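Local coordinates for glutaredoxin family protein (Xanthomonas campestris, PDB 1TTZ) that is of unestablished function but, as a glutaredoxin-like member of the thioredoxin superfamily, probably takes part in thiol-disulfide exchange, at residues Tyr6-Cys11 / Val32-Asp37; His12-Ala17 / Arg47-Arg52; Met55-Asp60 / Arg69-Ala74. One frame throughout, in Å; residues are numbered along the deposited sequence.

Contact 1: Tyr6-Cys11 / Val32-Asp37; sequences YQRDDC and VFIDDD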
loop_
_atom_site.group_PDB
_atom_site.type_symbol
_atom_site.label_atom_id
_atom_site.label_comp_id
_atom_site.label_asym_id
_atom_site.label_seq_id
_atom_site.Cartn_x
_atom_site.Cartn_y
_atom_site.Cartn_z
ATOM N N TYR A 6 -0.306 -1.527 -3.871
ATOM C CA TYR A 6 -1.216 -2.386 -4.593
ATOM C C TYR A 6 -2.623 -1.987 -4.163
ATOM O O TYR A 6 -2.936 -1.945 -2.970
ATOM C CB TYR A 6 -0.952 -3.863 -4.274
ATOM C CG TYR A 6 0.360 -4.358 -4.827
ATOM C CD1 TYR A 6 1.498 -4.428 -4.026
ATOM C CD2 TYR A 6 0.474 -4.725 -6.167
ATOM C CE1 TYR A 6 2.728 -4.854 -4.552
ATOM C CE2 TYR A 6 1.694 -5.153 -6.699
ATOM C CZ TYR A 6 2.813 -5.216 -5.886
ATOM O OH TYR A 6 4.010 -5.654 -6.402
ATOM N N GLN A 7 -3.459 -1.659 -5.137
ATOM C CA GLN A 7 -4.831 -1.280 -4.853
ATOM C C GLN A 7 -5.751 -1.702 -5.985
ATOM O O GLN A 7 -5.303 -2.238 -6.996
ATOM C CB GLN A 7 -4.940 0.233 -4.620
ATOM C CG GLN A 7 -4.536 1.124 -5.788
ATOM C CD GLN A 7 -4.717 2.608 -5.480
ATOM O OE1 GLN A 7 -5.798 3.047 -5.092
ATOM N NE2 GLN A 7 -3.652 3.385 -5.657
ATOM N N ARG A 8 -7.046 -1.490 -5.797
ATOM C CA ARG A 8 -8.017 -1.828 -6.824
ATOM C C ARG A 8 -8.834 -0.573 -7.071
ATOM O O ARG A 8 -8.899 0.305 -6.207
ATOM C CB ARG A 8 -8.936 -2.974 -6.367
ATOM C CG ARG A 8 -9.857 -2.595 -5.218
ATOM C CD ARG A 8 -11.047 -3.539 -5.061
ATOM N NE ARG A 8 -10.686 -4.867 -4.572
ATOM C CZ ARG A 8 -10.346 -5.890 -5.348
ATOM N NH1 ARG A 8 -10.318 -5.744 -6.668
ATOM N NH2 ARG A 8 -10.044 -7.065 -4.802
ATOM N N ASP A 9 -9.448 -0.480 -8.244
ATOM C CA ASP A 9 -10.264 0.684 -8.577
ATOM C C ASP A 9 -11.558 0.706 -7.772
ATOM O O ASP A 9 -12.078 -0.341 -7.385
ATOM C CB ASP A 9 -10.596 0.701 -10.071
ATOM C CG ASP A 9 -9.414 1.108 -10.925
ATOM O OD1 ASP A 9 -8.902 2.230 -10.723
ATOM O OD2 ASP A 9 -8.996 0.311 -11.796
ATOM N N ASP A 10 -12.069 1.908 -7.530
ATOM C CA ASP A 10 -13.301 2.094 -6.777
ATOM C C ASP A 10 -13.242 1.402 -5.412
ATOM O O ASP A 10 -13.925 0.402 -5.180
ATOM C CB ASP A 10 -14.498 1.575 -7.590
ATOM C CG ASP A 10 -15.833 1.966 -6.977
ATOM O OD1 ASP A 10 -16.018 3.170 -6.690
ATOM O OD2 ASP A 10 -16.695 1.078 -6.787
ATOM N N CYS A 11 -12.412 1.939 -4.520
ATOM C CA CYS A 11 -12.271 1.396 -3.173
ATOM C C CYS A 11 -11.901 2.505 -2.196
ATOM O O CYS A 11 -10.838 3.117 -2.304
ATOM C CB CYS A 11 -11.199 0.305 -3.133
ATOM S SG CYS A 11 -10.924 -0.381 -1.480
ATOM N N VAL A 32 -0.128 0.102 -8.383
ATOM C CA VAL A 32 -0.268 -1.033 -9.275
ATOM C C VAL A 32 -1.676 -1.532 -8.991
ATOM O O VAL A 32 -1.970 -1.966 -7.882
ATOM C CB VAL A 32 0.750 -2.154 -8.970
ATOM C CG1 VAL A 32 0.439 -3.386 -9.819
ATOM C CG2 VAL A 32 2.150 -1.681 -9.272
ATOM N N PHE A 33 -2.552 -1.425 -9.983
ATOM C CA PHE A 33 -3.936 -1.865 -9.847
ATOM C C PHE A 33 -4.071 -3.332 -10.212
ATOM O O PHE A 33 -3.723 -3.740 -11.314
ATOM C CB PHE A 33 -4.823 -0.997 -10.726
ATOM C CG PHE A 33 -4.920 0.410 -10.244
ATOM C CD1 PHE A 33 -5.849 0.753 -9.267
ATOM C CD2 PHE A 33 -4.041 1.387 -10.717
ATOM C CE1 PHE A 33 -5.907 2.056 -8.759
ATOM C CE2 PHE A 33 -4.089 2.695 -10.214
ATOM C CZ PHE A 33 -5.026 3.025 -9.231
ATOM N N ILE A 34 -4.597 -4.114 -9.275
ATOM C CA ILE A 34 -4.747 -5.557 -9.436
ATOM C C ILE A 34 -5.944 -6.001 -10.265
ATOM O O ILE A 34 -6.003 -7.143 -10.712
ATOM C CB ILE A 34 -4.865 -6.232 -8.051
ATOM C CG1 ILE A 34 -6.174 -5.802 -7.384
ATOM C CG2 ILE A 34 -3.702 -5.811 -7.163
ATOM C CD1 ILE A 34 -6.511 -6.556 -6.108
ATOM N N ASP A 35 -6.896 -5.098 -10.453
ATOM C CA ASP A 35 -8.120 -5.387 -11.187
ATOM C C ASP A 35 -8.029 -6.345 -12.370
ATOM O O ASP A 35 -8.715 -7.365 -12.396
ATOM C CB ASP A 35 -8.756 -4.070 -11.624
ATOM C CG ASP A 35 -9.168 -3.216 -10.444
ATOM O OD1 ASP A 35 -10.201 -3.524 -9.814
ATOM O OD2 ASP A 35 -8.448 -2.245 -10.131
ATOM N N ASP A 36 -7.178 -6.045 -13.339
ATOM C CA ASP A 36 -7.080 -6.907 -14.510
ATOM C C ASP A 36 -5.870 -7.831 -14.543
ATOM O O ASP A 36 -5.304 -8.088 -15.604
ATOM C CB ASP A 36 -7.118 -6.047 -15.770
ATOM C CG ASP A 36 -8.383 -5.217 -15.856
ATOM O OD1 ASP A 36 -9.478 -5.817 -15.927
ATOM O OD2 ASP A 36 -8.283 -3.968 -15.840
ATOM N N ASP A 37 -5.483 -8.335 -13.375
ATOM C CA ASP A 37 -4.349 -9.239 -13.267
ATOM C C ASP A 37 -4.745 -10.359 -12.317
ATOM O O ASP A 37 -4.756 -10.183 -11.101
ATOM C CB ASP A 37 -3.132 -8.496 -12.723
ATOM C CG ASP A 37 -1.867 -9.319 -12.799
ATOM O OD1 ASP A 37 -1.875 -10.473 -12.326
ATOM O OD2 ASP A 37 -0.856 -8.807 -13.326
#
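Parallel beta pairing joins Tyr6-Gln7 to Val32-Phe33 at the ends of the two strands of a beta-alpha-beta unit, and past the strand ends a carboxylate takes over from the backbone. Gln7 carries the pairing: its N donates to Val32 O at 3.1 Å, and its O accepts from Ile34 N at 3.0 Å, nearly in line with the C=O bond. CA-H...O contacts from Tyr6 to Val32 O and from Phe33 to Gln7 O accompany these bonds. On one face of the sheet Tyr6 and Val32 lie side by side, with Val32 CG1 3.8 Å from Tyr6 CE2. On the other, Gln7 and Phe33 run the same way; Gln7 CG, staggered between the backbone N and carbonyl carbon (chi1 61°), comes within 3.4 Å of Phe33 CE1, and the amide is tilted 26° from the ring.

Where the strands end, Asp9 N donates to the syn lone pair of Asp35 OD2 at 2.8 Å, so the side chain ties the loop before Cys11 to the turn from Ile34 to Asp37. Asp9 OD2 lies only 3.1 Å from Asp35 OD2, an approach that would be unfavourable if both carboxylates are charged and may be eased by the Asp9 N-H. Arg8 may offset it in part, through a long 3.9 Å salt bridge from NH1 to Asp35 OD1; its guanidinium, with Ile34 CD1 over one face, is held more firmly by Glu41 and Gly45 O. Helix 38-44 covers the Tyr6 and Val32 face through Leu40, Tyr44 stacks on Tyr6, and strand 50-52 flanks strand 3-7 through Val50.

Contact 2: His12-Ala17 / Arg47-Arg52; sequences HLCDQA and RVPVLR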
loop_
_atom_site.group_PDB
_atom_site.type_symbol
_atom_site.label_atom_id
_atom_site.label_comp_id
_atom_site.label_asym_id
_atom_site.label_seq_id
_atom_site.Cartn_x
_atom_site.Cartn_y
_atom_site.Cartn_z
ATOM N N HIS A 12 -12.791 2.758 -1.244
ATOM C CA HIS A 12 -12.573 3.785 -0.236
ATOM C C HIS A 12 -11.334 3.496 0.620
ATOM O O HIS A 12 -10.620 4.416 1.015
ATOM C CB HIS A 12 -13.806 3.897 0.662
ATOM C CG HIS A 12 -13.637 4.846 1.807
ATOM N ND1 HIS A 12 -13.490 6.205 1.634
ATOM C CD2 HIS A 12 -13.574 4.627 3.141
ATOM C CE1 HIS A 12 -13.344 6.783 2.814
ATOM N NE2 HIS A 12 -13.391 5.847 3.744
ATOM N N LEU A 13 -11.084 2.222 0.910
ATOM C CA LEU A 13 -9.921 1.854 1.723
ATOM C C LEU A 13 -8.633 2.213 0.996
ATOM O O LEU A 13 -7.670 2.673 1.609
ATOM C CB LEU A 13 -9.931 0.360 2.039
ATOM C CG LEU A 13 -11.220 -0.197 2.656
ATOM C CD1 LEU A 13 -10.992 -1.648 3.055
ATOM C CD2 LEU A 13 -11.623 0.639 3.877
ATOM N N CYS A 14 -8.625 2.000 -0.317
ATOM C CA CYS A 14 -7.460 2.317 -1.130
ATOM C C CYS A 14 -7.238 3.824 -1.181
ATOM O O CYS A 14 -6.103 4.290 -1.131
ATOM C CB CYS A 14 -7.623 1.758 -2.547
ATOM S SG CYS A 14 -7.421 -0.049 -2.663
ATOM N N ASP A 15 -8.320 4.590 -1.279
ATOM C CA ASP A 15 -8.191 6.040 -1.312
ATOM C C ASP A 15 -7.610 6.516 0.006
ATOM O O ASP A 15 -6.848 7.474 0.040
ATOM C CB ASP A 15 -9.544 6.715 -1.519
ATOM C CG ASP A 15 -10.210 6.299 -2.807
ATOM O OD1 ASP A 15 -9.492 5.990 -3.784
ATOM O OD2 ASP A 15 -11.455 6.292 -2.838
ATOM N N GLN A 16 -7.976 5.839 1.092
ATOM C CA GLN A 16 -7.475 6.200 2.415
ATOM C C GLN A 16 -5.985 5.901 2.544
ATOM O O GLN A 16 -5.263 6.612 3.242
ATOM C CB GLN A 16 -8.228 5.447 3.508
ATOM C CG GLN A 16 -9.692 5.811 3.650
ATOM C CD GLN A 16 -10.360 5.040 4.780
ATOM O OE1 GLN A 16 -10.336 5.460 5.938
ATOM N NE2 GLN A 16 -10.935 3.894 4.450
ATOM N N ALA A 17 -5.528 4.838 1.883
ATOM C CA ALA A 17 -4.112 4.484 1.927
ATOM C C ALA A 17 -3.344 5.613 1.247
ATOM O O ALA A 17 -2.284 6.026 1.704
ATOM C CB ALA A 17 -3.868 3.172 1.201
ATOM N N ARG A 47 -6.703 -8.334 0.488
ATOM C CA ARG A 47 -5.847 -7.518 1.350
ATOM C C ARG A 47 -5.684 -6.040 0.992
ATOM O O ARG A 47 -5.362 -5.234 1.865
ATOM C CB ARG A 47 -4.455 -8.153 1.419
ATOM C CG ARG A 47 -4.429 -9.601 1.898
ATOM C CD ARG A 47 -3.134 -10.262 1.438
ATOM N NE ARG A 47 -1.975 -9.473 1.841
ATOM C CZ ARG A 47 -0.758 -9.602 1.320
ATOM N NH1 ARG A 47 -0.537 -10.493 0.362
ATOM N NH2 ARG A 47 0.234 -8.832 1.755
ATOM N N VAL A 48 -5.884 -5.684 -0.275
ATOM C CA VAL A 48 -5.728 -4.296 -0.711
ATOM C C VAL A 48 -6.509 -3.299 0.151
ATOM O O VAL A 48 -7.634 -3.567 0.579
ATOM C CB VAL A 48 -6.157 -4.102 -2.200
ATOM C CG1 VAL A 48 -5.076 -4.647 -3.133
ATOM C CG2 VAL A 48 -7.490 -4.800 -2.467
ATOM N N PRO A 49 -5.919 -2.125 0.408
ATOM C CA PRO A 49 -4.600 -1.673 -0.041
ATOM C C PRO A 49 -3.429 -2.298 0.718
ATOM O O PRO A 49 -3.489 -2.491 1.935
ATOM C CB PRO A 49 -4.673 -0.167 0.167
ATOM C CG PRO A 49 -5.503 -0.074 1.419
ATOM C CD PRO A 49 -6.623 -1.042 1.118
ATOM N N VAL A 50 -2.362 -2.597 -0.017
ATOM C CA VAL A 50 -1.157 -3.186 0.556
ATOM C C VAL A 50 0.064 -2.416 0.061
ATOM O O VAL A 50 0.194 -2.150 -1.131
ATOM C CB VAL A 50 -0.996 -4.664 0.137
ATOM C CG1 VAL A 50 0.351 -5.196 0.604
ATOM C CG2 VAL A 50 -2.121 -5.501 0.723
ATOM N N LEU A 51 0.947 -2.047 0.982
ATOM C CA LEU A 51 2.164 -1.319 0.633
ATOM C C LEU A 51 3.357 -2.269 0.632
ATOM O O LEU A 51 3.495 -3.099 1.530
ATOM C CB LEU A 51 2.423 -0.197 1.638
ATOM C CG LEU A 51 1.871 1.185 1.298
ATOM C CD1 LEU A 51 1.961 2.074 2.528
ATOM C CD2 LEU A 51 2.656 1.792 0.127
ATOM N N ARG A 52 4.219 -2.150 -0.370
ATOM C CA ARG A 52 5.392 -3.011 -0.450
ATOM C C ARG A 52 6.617 -2.135 -0.705
ATOM O O ARG A 52 6.579 -1.254 -1.564
ATOM C CB ARG A 52 5.208 -4.021 -1.590
ATOM C CG ARG A 52 6.321 -5.051 -1.744
ATOM C CD ARG A 52 6.142 -5.835 -3.037
ATOM N NE ARG A 52 7.233 -6.775 -3.289
ATOM C CZ ARG A 52 7.285 -8.013 -2.807
ATOM N NH1 ARG A 52 8.318 -8.793 -3.091
ATOM N NH2 ARG A 52 6.300 -8.477 -2.049
#
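The cis-proline loop of the thioredoxin fold meets the first turns of helix 12-23 here, where Pro49, preceded by a cis peptide bond, packs beside Cys14 of a CxxC pattern formed with Cys11. Three ring carbons of Pro49 make the contact. Pro49 CD faces Leu13 CB at 3.7 Å, and Pro49 CG rests 3.5 Å from Leu13 O, a carbonyl already engaged by Ala17 N within the helix. Pro49 CB lies 3.6 Å from Ala17 CB and 3.9 Å from Cys14 SG. The sulfur reaches the proline because it stands anti to its own carbonyl carbon (chi1 -74°), and from there Cys14 SG also comes within 4.3 Å of Val48 CB. Trp61 extends the apolar cover over Leu13 and Pro49, while Phe63 touches Ala17.

The two segments thus meet through van der Waals contacts alone. Cys14 is buried, and on this side its sulfur meets carbon of Val48 and Pro49, though it has a hydrogen-bond partner elsewhere. In thioredoxins and glutaredoxins the cis-proline lies next to the redox cysteines; a similar placement here is consistent with a dithiol site whose inner sulfur has an apolar wall on the proline side.

Contact 3: Met55-Asp60 / Arg69-Ala74; sequences MGRELD and RAWLDA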
loop_
_atom_site.group_PDB
_atom_site.type_symbol
_atom_site.label_atom_id
_atom_site.label_comp_id
_atom_site.label_asym_id
_atom_site.label_seq_id
_atom_site.Cartn_x
_atom_site.Cartn_y
_atom_site.Cartn_z
HETATM N N MSE A 55 12.681 -3.644 -0.332
HETATM C CA MSE A 55 13.156 -4.846 0.349
HETATM C C MSE A 55 12.182 -6.008 0.237
HETATM O O MSE A 55 12.538 -7.153 0.511
HETATM C CB MSE A 55 13.403 -4.546 1.827
HETATM C CG MSE A 55 14.831 -4.781 2.274
HETATM SE SE MSE A 55 16.099 -3.838 1.158
HETATM C CE MSE A 55 16.846 -5.347 0.188
ATOM N N GLY A 56 10.950 -5.713 -0.154
ATOM C CA GLY A 56 9.963 -6.764 -0.281
ATOM C C GLY A 56 9.054 -6.861 0.928
ATOM O O GLY A 56 8.184 -7.728 0.973
ATOM N N ARG A 57 9.254 -5.990 1.915
ATOM C CA ARG A 57 8.406 -5.995 3.105
ATOM C C ARG A 57 7.041 -5.480 2.702
ATOM O O ARG A 57 6.929 -4.668 1.788
ATOM C CB ARG A 57 8.965 -5.077 4.193
ATOM C CG ARG A 57 10.241 -5.540 4.869
ATOM C CD ARG A 57 10.509 -4.651 6.084
ATOM N NE ARG A 57 10.458 -3.244 5.705
ATOM C CZ ARG A 57 10.014 -2.264 6.484
ATOM N NH1 ARG A 57 9.574 -2.522 7.708
ATOM N NH2 ARG A 57 10.003 -1.022 6.024
ATOM N N GLU A 58 6.002 -5.945 3.380
ATOM C CA GLU A 58 4.655 -5.505 3.063
ATOM C C GLU A 58 3.841 -5.118 4.296
ATOM O O GLU A 58 3.981 -5.708 5.370
ATOM C CB GLU A 58 3.930 -6.582 2.239
ATOM C CG GLU A 58 4.425 -6.672 0.788
ATOM C CD GLU A 58 3.633 -7.650 -0.067
ATOM O OE1 GLU A 58 3.813 -7.633 -1.305
ATOM O OE2 GLU A 58 2.837 -8.439 0.491
ATOM N N LEU A 59 3.011 -4.094 4.125
ATOM C CA LEU A 59 2.153 -3.580 5.184
ATOM C C LEU A 59 0.728 -3.657 4.652
ATOM O O LEU A 59 0.406 -3.017 3.647
ATOM C CB LEU A 59 2.503 -2.122 5.480
ATOM C CG LEU A 59 1.809 -1.477 6.682
ATOM C CD1 LEU A 59 2.295 -2.138 7.967
ATOM C CD2 LEU A 59 2.116 0.019 6.700
ATOM N N ASP A 60 -0.116 -4.441 5.314
ATOM C CA ASP A 60 -1.502 -4.605 4.886
ATOM C C ASP A 60 -2.451 -3.662 5.607
ATOM O O ASP A 60 -2.243 -3.336 6.769
ATOM C CB ASP A 60 -1.979 -6.037 5.133
ATOM C CG ASP A 60 -1.263 -7.060 4.274
ATOM O OD1 ASP A 60 -1.612 -8.255 4.375
ATOM O OD2 ASP A 60 -0.358 -6.682 3.505
ATOM N N ARG A 69 4.300 5.540 9.011
ATOM C CA ARG A 69 5.576 6.202 9.249
ATOM C C ARG A 69 6.505 5.311 10.072
ATOM O O ARG A 69 7.708 5.260 9.816
ATOM C CB ARG A 69 5.342 7.556 9.940
ATOM C CG ARG A 69 6.593 8.245 10.491
ATOM C CD ARG A 69 7.780 8.193 9.532
ATOM N NE ARG A 69 7.495 8.799 8.240
ATOM C CZ ARG A 69 8.283 8.685 7.174
ATOM N NH1 ARG A 69 9.413 7.987 7.244
ATOM N NH2 ARG A 69 7.935 9.264 6.032
ATOM N N ALA A 70 5.950 4.594 11.044
ATOM C CA ALA A 70 6.758 3.702 11.873
ATOM C C ALA A 70 7.253 2.508 11.049
ATOM O O ALA A 70 8.398 2.079 11.181
ATOM C CB ALA A 70 5.945 3.210 13.079
ATOM N N TRP A 71 6.385 1.969 10.201
ATOM C CA TRP A 71 6.760 0.834 9.372
ATOM C C TRP A 71 7.940 1.230 8.496
ATOM O O TRP A 71 8.919 0.496 8.386
ATOM C CB TRP A 71 5.575 0.408 8.509
ATOM C CG TRP A 71 5.890 -0.691 7.541
ATOM C CD1 TRP A 71 6.132 -2.002 7.832
ATOM C CD2 TRP A 71 5.973 -0.572 6.119
ATOM N NE1 TRP A 71 6.358 -2.710 6.675
ATOM C CE2 TRP A 71 6.266 -1.851 5.606
ATOM C CE3 TRP A 71 5.822 0.497 5.224
ATOM C CZ2 TRP A 71 6.412 -2.093 4.234
ATOM C CZ3 TRP A 71 5.965 0.257 3.857
ATOM C CH2 TRP A 71 6.258 -1.029 3.378
ATOM N N LEU A 72 7.842 2.400 7.881
ATOM C CA LEU A 72 8.913 2.903 7.027
ATOM C C LEU A 72 10.225 3.055 7.803
ATOM O O LEU A 72 11.284 2.624 7.345
ATOM C CB LEU A 72 8.523 4.259 6.444
ATOM C CG LEU A 72 7.353 4.269 5.467
ATOM C CD1 LEU A 72 6.965 5.703 5.159
ATOM C CD2 LEU A 72 7.745 3.530 4.196
ATOM N N ASP A 73 10.148 3.668 8.979
ATOM C CA ASP A 73 11.339 3.890 9.791
ATOM C C ASP A 73 11.899 2.626 10.411
ATOM O O ASP A 73 13.010 2.631 10.932
ATOM C CB ASP A 73 11.049 4.892 10.906
ATOM C CG ASP A 73 10.682 6.256 10.381
ATOM O OD1 ASP A 73 11.032 6.563 9.222
ATOM O OD2 ASP A 73 10.058 7.025 11.135
ATOM N N ALA A 74 11.128 1.548 10.367
ATOM C CA ALA A 74 11.560 0.280 10.939
ATOM C C ALA A 74 12.390 -0.530 9.945
ATOM O O ALA A 74 12.900 -1.597 10.282
ATOM C CB ALA A 74 10.344 -0.526 11.394
HETATM O O HOH W 1 6.666 -5.743 7.098
#
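With chi1 at 176°, the indole of Trp71 swings away from its own amide nitrogen and reaches from helix 65-73 across to the edge strand 58-60, while a bend at chi3 of Arg57 (-51°) folds the guanidinium back over the ring. The indole of this C-terminal helix of the thioredoxin-like fold is thereby sandwiched between Leu59 of strand 58-60 and Arg57 of the loop before it. On one face lies Arg57: its guanidinium stacks nearly flat, the planes 17° apart, and Arg57 CZ sits 4.0 Å from the centroid of the five-membered ring in a cation-pi contact. On the opposite face Leu59 makes a CH-pi contact, CB lying 3.9 Å from the same centroid; Leu59 CD1 lies by CD1 and CG of Trp71, and Leu59 CD2 by its CB and CG.

Arg57 also takes hold of the backbone of the residue it stacks on. Arg57 NH1 and NH2 both donate to Trp71 O, at 3.2 Å and 3.0 Å respectively; this oxygen lies in the guanidinium plane, although NH2 approaches from above the carbonyl plane. Trp71 O accepts from Ala74 N as well, so three donors converge on one carbonyl at the end of the helix. Being held at its edge by the carbonyl and on its face by the indole, the guanidinium has little freedom to turn, and its NE forms a salt bridge with Asp53. Leu59 in turn joins the edge strand to strand 50-52 by backbone bonding with Leu51. The indole nitrogen is satisfied by a water in the ring plane, which accepts from Trp71 NE1 at 3.1 Å and donates to Glu58 O at 3.2 Å.

In the fold
The three contacts share one four-stranded mixed sheet, ordered 29-33, 3-7, 50-52, 58-60. Contact 1 joins its first two strands, contact 2 brings helix 12-23 onto the loop entering strand 50-52, and contact 3 ties the other edge strand to helix 65-73. Along the chain the segments of contacts 1 and 2 alternate, and contact 3 follows. Contacts 1 and 2 have centres about 10 Å apart and together hold the two cysteines of the CxxC pattern. Contact 3, about 14 Å from contact 2 and 20 Å from contact 1 between centres, holds neither cysteine and lies across the chain's centre from contact 1, yet adjoins contact 2 through strands 50-52 and 58-60.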